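Local structure of phospholethanolamine N-methyltransferase 2 (Haemonchus contortus, 4KRI) at residues A[227-232]-A[291-296]; A[235-240]-A[273-278]; A[325-330]-A[420-425]; A[378-383]-A[412-417]. The protein probably methylates phosphomonomethylethanolamine on the route to phosphocholine, taking the methyl group from S-adenosylmethionine. All coordinates share one frame; numbering follows the deposited sequence.

The four contacts run from the cofactor end of the methyltransferase fold to its substrate end. Contact 1 joins strands 225-229 and 290-296; contact 2, nested within its loop, sets helix 235-244 on strand 273-277, and their centres lie about 8 Å apart. Contact 3 comes later in the chain, its centre about 19 Å from that of contact 1, and pairs strand 320-329, the neighbour of 290-296, with the final strand 422-430. Contact 4, nested inside contact 3 at about 12 Å between centres, packs helices 373-389 and 400-418. Contact 1 holds S-adenosylhomocysteine while contacts 3 and 4 grip the phosphobase, so neighbouring parts of one fold serve both ligands.

Contact 1. Residues A[227-232]-A[291-296]; sequences LDIGVG and DYVFSR. With SAH (S-adenosyl-L-homocysteine), chain D.
D228 and F294 stand next to each other in a parallel strand pair: paired in register they share a face, and with CG anti to the backbone N in both (chi1 -175° and -179°) they run alongside each other. The flat groups are nearly perpendicular, carboxylate and ring planes 88° apart, and D228 OD2 meets the ring edge in the ring plane, 3.7 Å from F294 CD2. The carboxylate thus faces the weakly positive C-H rim. On the other face L227, I229 and V293 make apolar contacts: L227 CB touches V293 CG2 at 4.1 Å, and I229 CD1 passes across V293 CG1 at 3.8 Å, with helix 305-315 lying over I229 and V293 through I312. Between the two faces the backbones form a parallel ladder. F294 N gives to L227 O at 2.8 Å and I229 N to F294 O at 2.9 Å, while L227 N reaches Y292 O. Where the strands diverge, a water continues the link between them. It accepts from R296 N at 2.9 Å and lies close to both D228 OD1 and I229 O. S295 OG also lies near I229 O, though its proton may go elsewhere. R296 itself leaves the pair, its guanidinium bonded to P204 and N210. Just past the ladder, the amino group of S-adenosylhomocysteine spans both segments, its N donating to G230 O at 2.8 Å and to R296 O at 3.1 Å. Two carbonyl oxygens turned on one amino group suggest a partly negative seat just past the strand ends, which would probably favour a protonated amino group on the ligand.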
# COMPACT_ATOMS: atom_id res chain seq x y z
N LEU A 227 -6.38 6.10 -9.13
CA LEU A 227 -5.37 5.59 -8.20
C LEU A 227 -5.67 6.17 -6.84
O LEU A 227 -5.75 7.40 -6.69
CB LEU A 227 -3.97 6.06 -8.64
CG LEU A 227 -2.84 5.69 -7.67
CD1 LEU A 227 -2.64 4.16 -7.63
CD2 LEU A 227 -1.55 6.40 -8.07
N ASP A 228 -5.82 5.30 -5.84
CA ASP A 228 -6.04 5.78 -4.46
C ASP A 228 -4.77 5.55 -3.67
O ASP A 228 -4.36 4.41 -3.48
CB ASP A 228 -7.22 5.02 -3.82
CG ASP A 228 -7.60 5.56 -2.44
OD1 ASP A 228 -6.69 5.84 -1.62
OD2 ASP A 228 -8.82 5.70 -2.16
N ILE A 229 -4.15 6.63 -3.21
CA ILE A 229 -2.90 6.53 -2.47
C ILE A 229 -3.20 6.53 -0.97
O ILE A 229 -3.78 7.48 -0.46
CB ILE A 229 -1.94 7.69 -2.85
CG1 ILE A 229 -1.45 7.51 -4.29
CG2 ILE A 229 -0.77 7.76 -1.87
CD1 ILE A 229 -0.68 8.71 -4.85
N GLY A 230 -2.79 5.47 -0.28
CA GLY A 230 -3.05 5.35 1.14
C GLY A 230 -4.48 4.91 1.40
O GLY A 230 -5.19 5.51 2.19
N VAL A 231 -4.86 3.83 0.74
CA VAL A 231 -6.25 3.39 0.68
C VAL A 231 -6.77 2.79 1.99
O VAL A 231 -7.98 2.61 2.16
CB VAL A 231 -6.41 2.42 -0.52
CG1 VAL A 231 -5.78 1.07 -0.21
CG2 VAL A 231 -7.87 2.29 -0.92
N GLY A 232 -5.87 2.50 2.93
CA GLY A 232 -6.28 2.04 4.26
C GLY A 232 -7.01 0.71 4.18
O GLY A 232 -6.57 -0.20 3.49
N ASP A 291 -6.99 8.53 -14.84
CA ASP A 291 -7.86 9.71 -14.94
C ASP A 291 -7.84 10.56 -13.67
O ASP A 291 -7.96 11.78 -13.74
CB ASP A 291 -9.29 9.28 -15.27
CG ASP A 291 -9.40 8.62 -16.62
OD1 ASP A 291 -9.34 9.36 -17.63
OD2 ASP A 291 -9.53 7.37 -16.66
N TYR A 292 -7.71 9.90 -12.52
CA TYR A 292 -7.77 10.56 -11.22
C TYR A 292 -6.76 9.96 -10.29
O TYR A 292 -6.50 8.76 -10.33
CB TYR A 292 -9.17 10.38 -10.57
CG TYR A 292 -10.27 10.81 -11.48
CD1 TYR A 292 -10.54 12.16 -11.68
CD2 TYR A 292 -11.05 9.87 -12.16
CE1 TYR A 292 -11.54 12.57 -12.54
CE2 TYR A 292 -12.06 10.27 -13.03
CZ TYR A 292 -12.30 11.62 -13.21
OH TYR A 292 -13.29 12.02 -14.07
N VAL A 293 -6.20 10.80 -9.43
CA VAL A 293 -5.42 10.31 -8.31
C VAL A 293 -6.06 10.94 -7.09
O VAL A 293 -6.27 12.15 -7.02
CB VAL A 293 -3.94 10.73 -8.42
CG1 VAL A 293 -3.22 10.44 -7.11
CG2 VAL A 293 -3.27 9.99 -9.57
N PHE A 294 -6.41 10.09 -6.13
CA PHE A 294 -7.13 10.53 -4.95
C PHE A 294 -6.32 10.12 -3.74
O PHE A 294 -5.83 9.00 -3.67
CB PHE A 294 -8.48 9.80 -4.92
CG PHE A 294 -9.35 10.17 -3.74
CD1 PHE A 294 -9.75 11.48 -3.54
CD2 PHE A 294 -9.81 9.19 -2.86
CE1 PHE A 294 -10.57 11.82 -2.46
CE2 PHE A 294 -10.63 9.52 -1.79
CZ PHE A 294 -11.02 10.83 -1.59
N SER A 295 -6.18 11.01 -2.76
CA SER A 295 -5.51 10.60 -1.53
C SER A 295 -6.22 11.22 -0.36
O SER A 295 -6.28 12.43 -0.24
CB SER A 295 -4.03 11.00 -1.53
OG SER A 295 -3.43 10.51 -0.34
N ARG A 296 -6.77 10.37 0.50
CA ARG A 296 -7.60 10.88 1.59
C ARG A 296 -6.92 10.71 2.95
O ARG A 296 -6.86 9.59 3.48
CB ARG A 296 -8.93 10.14 1.53
CG ARG A 296 -9.93 10.57 2.56
CD ARG A 296 -10.59 11.90 2.23
NE ARG A 296 -10.98 12.48 3.50
CZ ARG A 296 -12.06 12.11 4.17
NH1 ARG A 296 -12.89 11.22 3.63
NH2 ARG A 296 -12.33 12.63 5.36
N SAH D . -7.68 6.72 2.65
CA SAH D . -8.18 5.80 3.70
CB SAH D . -7.03 5.51 4.74
CG SAH D . -6.56 6.66 5.62
SD SAH D . -5.20 6.18 6.74
C SAH D . -9.44 6.29 4.30
O SAH D . -9.98 7.29 3.85
OXT SAH D . -10.04 5.57 5.07
C5' SAH D . -3.65 6.59 5.92
C4' SAH D . -3.06 5.53 5.17
O4' SAH D . -1.95 6.07 4.41
C3' SAH D . -2.45 4.53 6.08
O3' SAH D . -3.06 3.28 5.84
C2' SAH D . -1.03 4.48 5.73
O2' SAH D . -0.49 3.18 5.79
C1' SAH D . -1.02 5.04 4.34
N9 SAH D . 0.34 5.52 3.91
C8 SAH D . 1.13 6.40 4.55
N7 SAH D . 2.22 6.61 3.79
C5 SAH D . 2.11 5.87 2.67
C6 SAH D . 2.94 5.71 1.55
N6 SAH D . 4.14 6.36 1.44
N1 SAH D . 2.51 4.87 0.57
C2 SAH D . 1.34 4.23 0.66
N3 SAH D . 0.53 4.37 1.72
C4 SAH D . 0.89 5.18 2.74
O HOH W 1 -6.36 7.55 0.24

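Contact 2. Residues A[235-240]-A[273-278]; sequences GGARQA and VTYAVC
R238 and A237 of the helix rest on V273 and Y275 of the strand, the two segments running nearly antiparallel (153°) with their axes 9.1 Å apart. Van der Waals packing comes first. The methyl of A237, directed at the strand, lies 4.2 Å from Y275 CE1, meeting the ring obliquely. V273 pushes its CG2 under the helix, 4.0 Å from the backbone oxygen A237 O, and the same methyl touches R238 CD at 4.0 Å. The arginine contributes only the aliphatic part of its chain here: bent at both chi2 and chi3 (-71° and -61°), it crosses V273 and Y275 at about right angles, and its CG comes within 3.6 Å of Y275 OH. Polar contact is made at second hand. One water binds Y275 OH at 2.7 Å and accepts from R238 NH1 at 3.2 Å, lying in the guanidinium plane at its edge; it thereby ties the phenol to the arginine without direct bonding. The charge of R238 is met beyond the contact by a salt bridge from NH2 to E268 of helix 255-268, the helix that also packs on the Y275 ring through L258, A261 and V265. V231, from the glycine-rich loop, touches both A237 and Y275. A helix that follows such a loop and packs on the parallel strands of the sheet is the hallmark of the Rossmann-like fold of class I methyltransferases.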
# COMPACT_ATOMS: atom_id res chain seq x y z
N GLY A 235 -12.44 1.45 2.35
CA GLY A 235 -13.76 2.05 2.26
C GLY A 235 -13.93 3.07 1.16
O GLY A 235 -14.95 3.07 0.45
N GLY A 236 -12.94 3.94 1.01
CA GLY A 236 -12.98 4.97 -0.02
C GLY A 236 -12.90 4.41 -1.43
O GLY A 236 -13.65 4.84 -2.32
N ALA A 237 -11.99 3.46 -1.65
CA ALA A 237 -11.88 2.86 -2.97
C ALA A 237 -13.16 2.12 -3.34
O ALA A 237 -13.64 2.21 -4.47
CB ALA A 237 -10.69 1.90 -3.04
N ARG A 238 -13.69 1.36 -2.38
CA ARG A 238 -14.89 0.60 -2.62
C ARG A 238 -16.08 1.52 -2.92
O ARG A 238 -16.94 1.18 -3.74
CB ARG A 238 -15.18 -0.32 -1.41
CG ARG A 238 -14.15 -1.45 -1.26
CD ARG A 238 -14.30 -2.49 -2.35
NE ARG A 238 -15.63 -3.09 -2.28
CZ ARG A 238 -16.00 -4.00 -1.39
NH1 ARG A 238 -15.14 -4.45 -0.49
NH2 ARG A 238 -17.24 -4.47 -1.39
N GLN A 239 -16.10 2.67 -2.26
CA GLN A 239 -17.15 3.67 -2.48
C GLN A 239 -17.05 4.36 -3.84
O GLN A 239 -18.06 4.59 -4.51
CB GLN A 239 -17.10 4.72 -1.38
CG GLN A 239 -18.16 5.79 -1.51
CD GLN A 239 -18.00 6.85 -0.44
OE1 GLN A 239 -16.89 7.32 -0.19
NE2 GLN A 239 -19.10 7.22 0.20
N ALA A 240 -15.83 4.69 -4.24
CA ALA A 240 -15.61 5.26 -5.57
C ALA A 240 -16.10 4.30 -6.65
O ALA A 240 -16.74 4.72 -7.64
CB ALA A 240 -14.12 5.60 -5.77
N VAL A 273 -12.20 -3.07 -8.28
CA VAL A 273 -11.25 -2.68 -7.24
C VAL A 273 -10.10 -3.66 -7.10
O VAL A 273 -10.32 -4.85 -6.94
CB VAL A 273 -11.96 -2.58 -5.90
CG1 VAL A 273 -10.96 -2.26 -4.79
CG2 VAL A 273 -13.02 -1.50 -5.96
N THR A 274 -8.88 -3.15 -7.14
CA THR A 274 -7.70 -3.99 -6.92
C THR A 274 -6.78 -3.23 -5.95
O THR A 274 -6.94 -2.03 -5.77
CB THR A 274 -6.96 -4.31 -8.22
OG1 THR A 274 -6.60 -3.09 -8.89
CG2 THR A 274 -7.86 -5.21 -9.15
N TYR A 275 -5.84 -3.94 -5.33
CA TYR A 275 -4.99 -3.37 -4.29
C TYR A 275 -3.53 -3.81 -4.44
O TYR A 275 -3.25 -4.87 -5.01
CB TYR A 275 -5.48 -3.82 -2.91
CG TYR A 275 -6.84 -3.32 -2.50
CD1 TYR A 275 -7.11 -1.96 -2.41
CD2 TYR A 275 -7.86 -4.20 -2.17
CE1 TYR A 275 -8.35 -1.49 -2.01
CE2 TYR A 275 -9.12 -3.74 -1.76
CZ TYR A 275 -9.35 -2.39 -1.70
OH TYR A 275 -10.60 -1.95 -1.28
N ALA A 276 -2.59 -3.00 -3.94
CA ALA A 276 -1.17 -3.39 -3.90
C ALA A 276 -0.54 -2.83 -2.64
O ALA A 276 -0.88 -1.73 -2.21
CB ALA A 276 -0.42 -2.86 -5.13
N VAL A 277 0.35 -3.61 -2.01
CA VAL A 277 1.15 -3.08 -0.91
C VAL A 277 2.40 -2.46 -1.53
O VAL A 277 3.16 -3.15 -2.20
CB VAL A 277 1.60 -4.19 0.05
CG1 VAL A 277 2.29 -3.60 1.27
CG2 VAL A 277 0.42 -5.05 0.47
N CYS A 278 2.60 -1.16 -1.32
CA CYS A 278 3.81 -0.50 -1.80
C CYS A 278 3.88 0.90 -1.25
O CYS A 278 2.90 1.40 -0.70
CB CYS A 278 3.86 -0.44 -3.33
SG CYS A 278 2.48 0.48 -4.11
O HOH W 2 -12.10 -3.66 0.15

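Contact 3. Residues A[325-330]-A[420-425]; sequences TMYGVG and DNHNWN. With 1SH (2-(methylamino)ethyl dihydrogen phosphate), chain E.
Y327 and H422 meet in a T-shaped stack on the antiparallel strand pair characteristic of class I methyltransferases, whose last strand runs against its neighbours. The imidazole turns its edge to the phenol face: NE2 of H422 stands 3.3 Å above the ring of Y327, over its centre, with centroids 4.5 Å apart and planes at 70°. A chi1 of -165° in H422 sets CG anti to the backbone N and swings the imidazole over the tyrosine. At its rim the same phenol touches W424, Y327 CD1 to W424 CD1 at 4.2 Å, and from its end Y327 OH donates to phosphate oxygen O4 of the phosphobase at 2.6 Å. One tyrosine therefore joins the sheet to the substrate, its rotation probably limited by H422 over one face and W424 at the edge. Beneath these rings the ladder fixes the register. N425 N gives to M326 O at 2.9 Å; G328 N gives to N423 O at 2.8 Å, but from well above the carbonyl plane. Further out, D297, another pocket residue, accepts from both W424 NE1 and T325 OG1, and F376 of helix 373-389 packs against Y327, H422 and W424. On the opposite face of the sheet, where N425 lies, a water donates to V329 O at 2.8 Å and accepts from N425 ND2 at 3.0 Å.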
# COMPACT_ATOMS: atom_id res chain seq x y z
N THR A 325 -6.89 15.27 0.45
CA THR A 325 -7.13 15.92 1.73
C THR A 325 -6.05 15.44 2.69
O THR A 325 -5.56 14.33 2.56
CB THR A 325 -8.54 15.64 2.32
OG1 THR A 325 -8.61 14.27 2.78
CG2 THR A 325 -9.63 15.90 1.29
N MET A 326 -5.65 16.29 3.64
CA MET A 326 -4.55 15.92 4.51
C MET A 326 -4.62 16.69 5.82
O MET A 326 -5.17 17.78 5.85
CB MET A 326 -3.21 16.21 3.82
CG MET A 326 -2.99 17.69 3.58
SD MET A 326 -1.73 18.18 2.36
CE MET A 326 -2.79 18.92 1.11
N TYR A 327 -4.04 16.14 6.88
CA TYR A 327 -3.76 16.96 8.06
C TYR A 327 -2.68 17.95 7.64
O TYR A 327 -1.75 17.58 6.93
CB TYR A 327 -3.22 16.10 9.22
CG TYR A 327 -4.24 15.25 9.96
CD1 TYR A 327 -5.59 15.26 9.62
CD2 TYR A 327 -3.84 14.43 11.02
CE1 TYR A 327 -6.51 14.46 10.32
CE2 TYR A 327 -4.75 13.65 11.73
CZ TYR A 327 -6.08 13.67 11.37
OH TYR A 327 -6.98 12.88 12.07
N GLY A 328 -2.81 19.21 8.06
CA GLY A 328 -1.79 20.21 7.81
C GLY A 328 -1.50 21.03 9.05
O GLY A 328 -2.11 20.82 10.10
N VAL A 329 -0.57 21.96 8.94
CA VAL A 329 -0.27 22.84 10.07
C VAL A 329 -0.84 24.23 9.80
O VAL A 329 -0.80 24.71 8.66
CB VAL A 329 1.25 22.89 10.37
CG1 VAL A 329 2.03 23.38 9.16
CG2 VAL A 329 1.53 23.76 11.59
N GLY A 330 -1.39 24.84 10.84
CA GLY A 330 -2.00 26.15 10.74
C GLY A 330 -0.99 27.25 10.98
O GLY A 330 0.22 27.03 10.92
N ASP A 420 -5.06 26.89 16.40
CA ASP A 420 -4.73 26.92 14.96
C ASP A 420 -3.39 26.25 14.68
O ASP A 420 -2.59 26.73 13.87
CB ASP A 420 -4.75 28.35 14.39
CG ASP A 420 -4.88 28.37 12.86
OD1 ASP A 420 -5.73 27.62 12.33
OD2 ASP A 420 -4.13 29.12 12.19
N ASN A 421 -3.14 25.13 15.37
CA ASN A 421 -1.99 24.30 15.07
C ASN A 421 -2.38 23.26 14.03
O ASN A 421 -1.74 23.12 12.99
CB ASN A 421 -1.49 23.59 16.33
CG ASN A 421 -0.88 24.53 17.38
OD1 ASN A 421 -0.31 24.06 18.36
ND2 ASN A 421 -0.98 25.84 17.17
N HIS A 422 -3.47 22.54 14.31
CA HIS A 422 -3.93 21.42 13.49
C HIS A 422 -4.94 21.94 12.47
O HIS A 422 -5.97 22.51 12.84
CB HIS A 422 -4.60 20.39 14.40
CG HIS A 422 -4.82 19.05 13.78
ND1 HIS A 422 -4.78 17.88 14.50
CD2 HIS A 422 -5.11 18.69 12.50
CE1 HIS A 422 -5.02 16.86 13.70
NE2 HIS A 422 -5.22 17.33 12.49
N ASN A 423 -4.66 21.76 11.18
CA ASN A 423 -5.61 22.12 10.14
C ASN A 423 -5.97 20.91 9.29
O ASN A 423 -5.25 19.90 9.27
CB ASN A 423 -5.04 23.23 9.23
CG ASN A 423 -5.18 24.62 9.82
OD1 ASN A 423 -5.44 24.79 11.02
ND2 ASN A 423 -5.00 25.63 8.98
N TRP A 424 -7.09 21.00 8.57
CA TRP A 424 -7.50 19.92 7.67
C TRP A 424 -7.62 20.55 6.29
O TRP A 424 -8.51 21.37 6.06
CB TRP A 424 -8.83 19.31 8.11
CG TRP A 424 -9.19 18.05 7.34
CD1 TRP A 424 -8.33 17.06 6.95
CD2 TRP A 424 -10.49 17.68 6.84
NE1 TRP A 424 -9.02 16.08 6.26
CE2 TRP A 424 -10.34 16.45 6.17
CE3 TRP A 424 -11.76 18.27 6.89
CZ2 TRP A 424 -11.42 15.78 5.57
CZ3 TRP A 424 -12.83 17.61 6.29
CH2 TRP A 424 -12.65 16.39 5.63
N ASN A 425 -6.70 20.18 5.40
CA ASN A 425 -6.54 20.89 4.13
C ASN A 425 -6.99 20.09 2.91
O ASN A 425 -6.88 18.87 2.88
CB ASN A 425 -5.08 21.30 3.95
CG ASN A 425 -4.67 22.41 4.90
OD1 ASN A 425 -5.50 23.19 5.36
ND2 ASN A 425 -3.37 22.49 5.18
O4 1SH E . -6.11 11.71 14.20
P1 1SH E . -5.01 10.66 14.31
O1 1SH E . -3.67 11.28 14.45
O3 1SH E . -5.30 9.73 15.54
O2 1SH E . -4.99 9.82 12.97
C1 1SH E . -6.13 9.27 12.55
C2 1SH E . -6.10 8.66 11.16
N1 1SH E . -5.92 9.55 10.05
C3 1SH E . -5.76 8.77 8.88
O HOH W 3 -2.37 24.99 6.41

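Contact 4. Residues A[378-383]-A[412-417]; sequences EILLEE and SKLQYI. With 1SH (2-(methylamino)ethyl dihydrogen phosphate), chain E.
L380 meets K413, L414 and I417 without any flat group in the interface; the flat group to note is the Y416 ring on the far side of helix 400-418. There S412 O sits 3.1 Å above one face of Y416, offset toward the rim, while F338 makes an edge-to-face contact and Y341 packs close by. The interface itself is aliphatic. L380 reaches I417 tip to tip, CD1 to CD1 at 3.6 Å, and the same methyl lies 3.9 Å from K413 CB. L414 CD2 lies against the base of the L380 side chain, 3.8 Å from L380 CB, and the other branch, L414 CD1, meets L381 CD2 at 3.8 Å near the surface. K413 crosses L380 at about a right angle, then bends at chi3 (-77°) out of the interface to carry NZ to the phosphate, donating to O4 of the phosphobase at 2.6 Å. E383 OE2, 6.1 Å from K413 NZ and bonded to W410, may add a mild favourable field, and the W410 ring makes a cation-pi contact with K413. The aliphatic stem of K413 is packed against L380, while its NZ is turned to the phosphate. Helices 373-389 and 400-418 pass antiparallel here, at 158° with axes 10.1 Å apart; strand 422-430 runs beside them, W424 touching I379, and H422 lies against K413 and Y416, so the pair sits over the end of the sheet.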
# COMPACT_ATOMS: atom_id res chain seq x y z
N GLU A 378 -16.29 20.25 13.27
CA GLU A 378 -17.64 19.68 13.37
C GLU A 378 -17.59 18.16 13.44
O GLU A 378 -18.30 17.54 14.23
CB GLU A 378 -18.51 20.09 12.17
CG GLU A 378 -18.64 21.58 11.91
CD GLU A 378 -19.47 21.88 10.65
OE1 GLU A 378 -19.80 23.06 10.41
OE2 GLU A 378 -19.78 20.92 9.90
N ILE A 379 -16.76 17.56 12.59
CA ILE A 379 -16.61 16.11 12.53
C ILE A 379 -16.08 15.56 13.86
O ILE A 379 -16.60 14.56 14.37
CB ILE A 379 -15.71 15.68 11.36
CG1 ILE A 379 -16.42 15.93 10.02
CG2 ILE A 379 -15.35 14.21 11.48
CD1 ILE A 379 -15.51 15.88 8.79
N LEU A 380 -15.07 16.21 14.42
CA LEU A 380 -14.49 15.75 15.68
C LEU A 380 -15.53 15.77 16.79
O LEU A 380 -15.61 14.84 17.61
CB LEU A 380 -13.29 16.60 16.08
CG LEU A 380 -12.01 16.47 15.24
CD1 LEU A 380 -11.05 17.59 15.58
CD2 LEU A 380 -11.35 15.13 15.49
N LEU A 381 -16.35 16.82 16.81
CA LEU A 381 -17.41 16.95 17.82
C LEU A 381 -18.48 15.86 17.71
O LEU A 381 -18.92 15.31 18.71
CB LEU A 381 -18.07 18.32 17.74
CG LEU A 381 -17.19 19.50 18.17
CD1 LEU A 381 -17.87 20.83 17.87
CD2 LEU A 381 -16.86 19.38 19.64
N GLU A 382 -18.90 15.59 16.47
CA GLU A 382 -19.91 14.58 16.20
C GLU A 382 -19.37 13.21 16.53
O GLU A 382 -20.01 12.41 17.22
CB GLU A 382 -20.31 14.63 14.72
CG GLU A 382 -21.33 13.58 14.29
CD GLU A 382 -21.91 13.87 12.91
OE1 GLU A 382 -21.44 14.81 12.24
OE2 GLU A 382 -22.85 13.15 12.50
N GLU A 383 -18.16 12.93 16.04
CA GLU A 383 -17.51 11.66 16.30
C GLU A 383 -17.39 11.41 17.81
O GLU A 383 -17.70 10.32 18.29
CB GLU A 383 -16.15 11.60 15.59
CG GLU A 383 -16.28 11.32 14.08
CD GLU A 383 -14.97 11.41 13.32
OE1 GLU A 383 -14.94 11.01 12.14
OE2 GLU A 383 -13.96 11.90 13.88
N SER A 412 -7.94 16.22 22.50
CA SER A 412 -6.69 16.89 22.14
C SER A 412 -6.71 17.58 20.77
O SER A 412 -6.26 18.72 20.64
CB SER A 412 -5.51 15.93 22.23
OG SER A 412 -5.25 15.59 23.59
N LYS A 413 -7.21 16.89 19.75
CA LYS A 413 -7.30 17.48 18.42
C LYS A 413 -8.15 18.74 18.41
O LYS A 413 -7.83 19.71 17.73
CB LYS A 413 -7.78 16.44 17.39
CG LYS A 413 -6.67 15.48 16.99
CD LYS A 413 -7.13 14.42 16.01
CE LYS A 413 -7.92 13.34 16.71
NZ LYS A 413 -8.16 12.22 15.76
N LEU A 414 -9.23 18.74 19.19
CA LEU A 414 -10.07 19.92 19.32
C LEU A 414 -9.28 21.12 19.85
O LEU A 414 -9.39 22.23 19.33
CB LEU A 414 -11.30 19.61 20.19
CG LEU A 414 -12.31 18.74 19.42
CD1 LEU A 414 -13.36 18.12 20.34
CD2 LEU A 414 -12.98 19.58 18.34
N GLN A 415 -8.44 20.90 20.86
CA GLN A 415 -7.58 21.96 21.36
C GLN A 415 -6.48 22.37 20.36
O GLN A 415 -6.11 23.55 20.28
CB GLN A 415 -6.96 21.57 22.71
CG GLN A 415 -6.21 22.72 23.39
CD GLN A 415 -7.09 23.95 23.61
OE1 GLN A 415 -8.19 23.85 24.16
NE2 GLN A 415 -6.60 25.11 23.18
N TYR A 416 -5.97 21.41 19.59
CA TYR A 416 -4.97 21.71 18.57
C TYR A 416 -5.58 22.60 17.50
O TYR A 416 -4.90 23.48 16.94
CB TYR A 416 -4.45 20.43 17.90
CG TYR A 416 -3.78 19.44 18.83
CD1 TYR A 416 -3.22 19.85 20.03
CD2 TYR A 416 -3.70 18.09 18.49
CE1 TYR A 416 -2.61 18.95 20.87
CE2 TYR A 416 -3.09 17.19 19.33
CZ TYR A 416 -2.55 17.62 20.52
OH TYR A 416 -1.94 16.72 21.36
N ILE A 417 -6.85 22.38 17.20
CA ILE A 417 -7.56 23.22 16.25
C ILE A 417 -7.72 24.62 16.84
O ILE A 417 -7.54 25.62 16.15
CB ILE A 417 -8.94 22.66 15.92
CG1 ILE A 417 -8.81 21.45 15.01
CG2 ILE A 417 -9.82 23.72 15.25
CD1 ILE A 417 -10.14 20.89 14.56
O4 1SH E . -6.11 11.71 14.20
P1 1SH E . -5.01 10.66 14.31
O1 1SH E . -3.67 11.28 14.45
O3 1SH E . -5.30 9.73 15.54
O2 1SH E . -4.99 9.82 12.97
C1 1SH E . -6.13 9.27 12.55
C2 1SH E . -6.10 8.66 11.16
N1 1SH E . -5.92 9.55 10.05
C3 1SH E . -5.76 8.77 8.88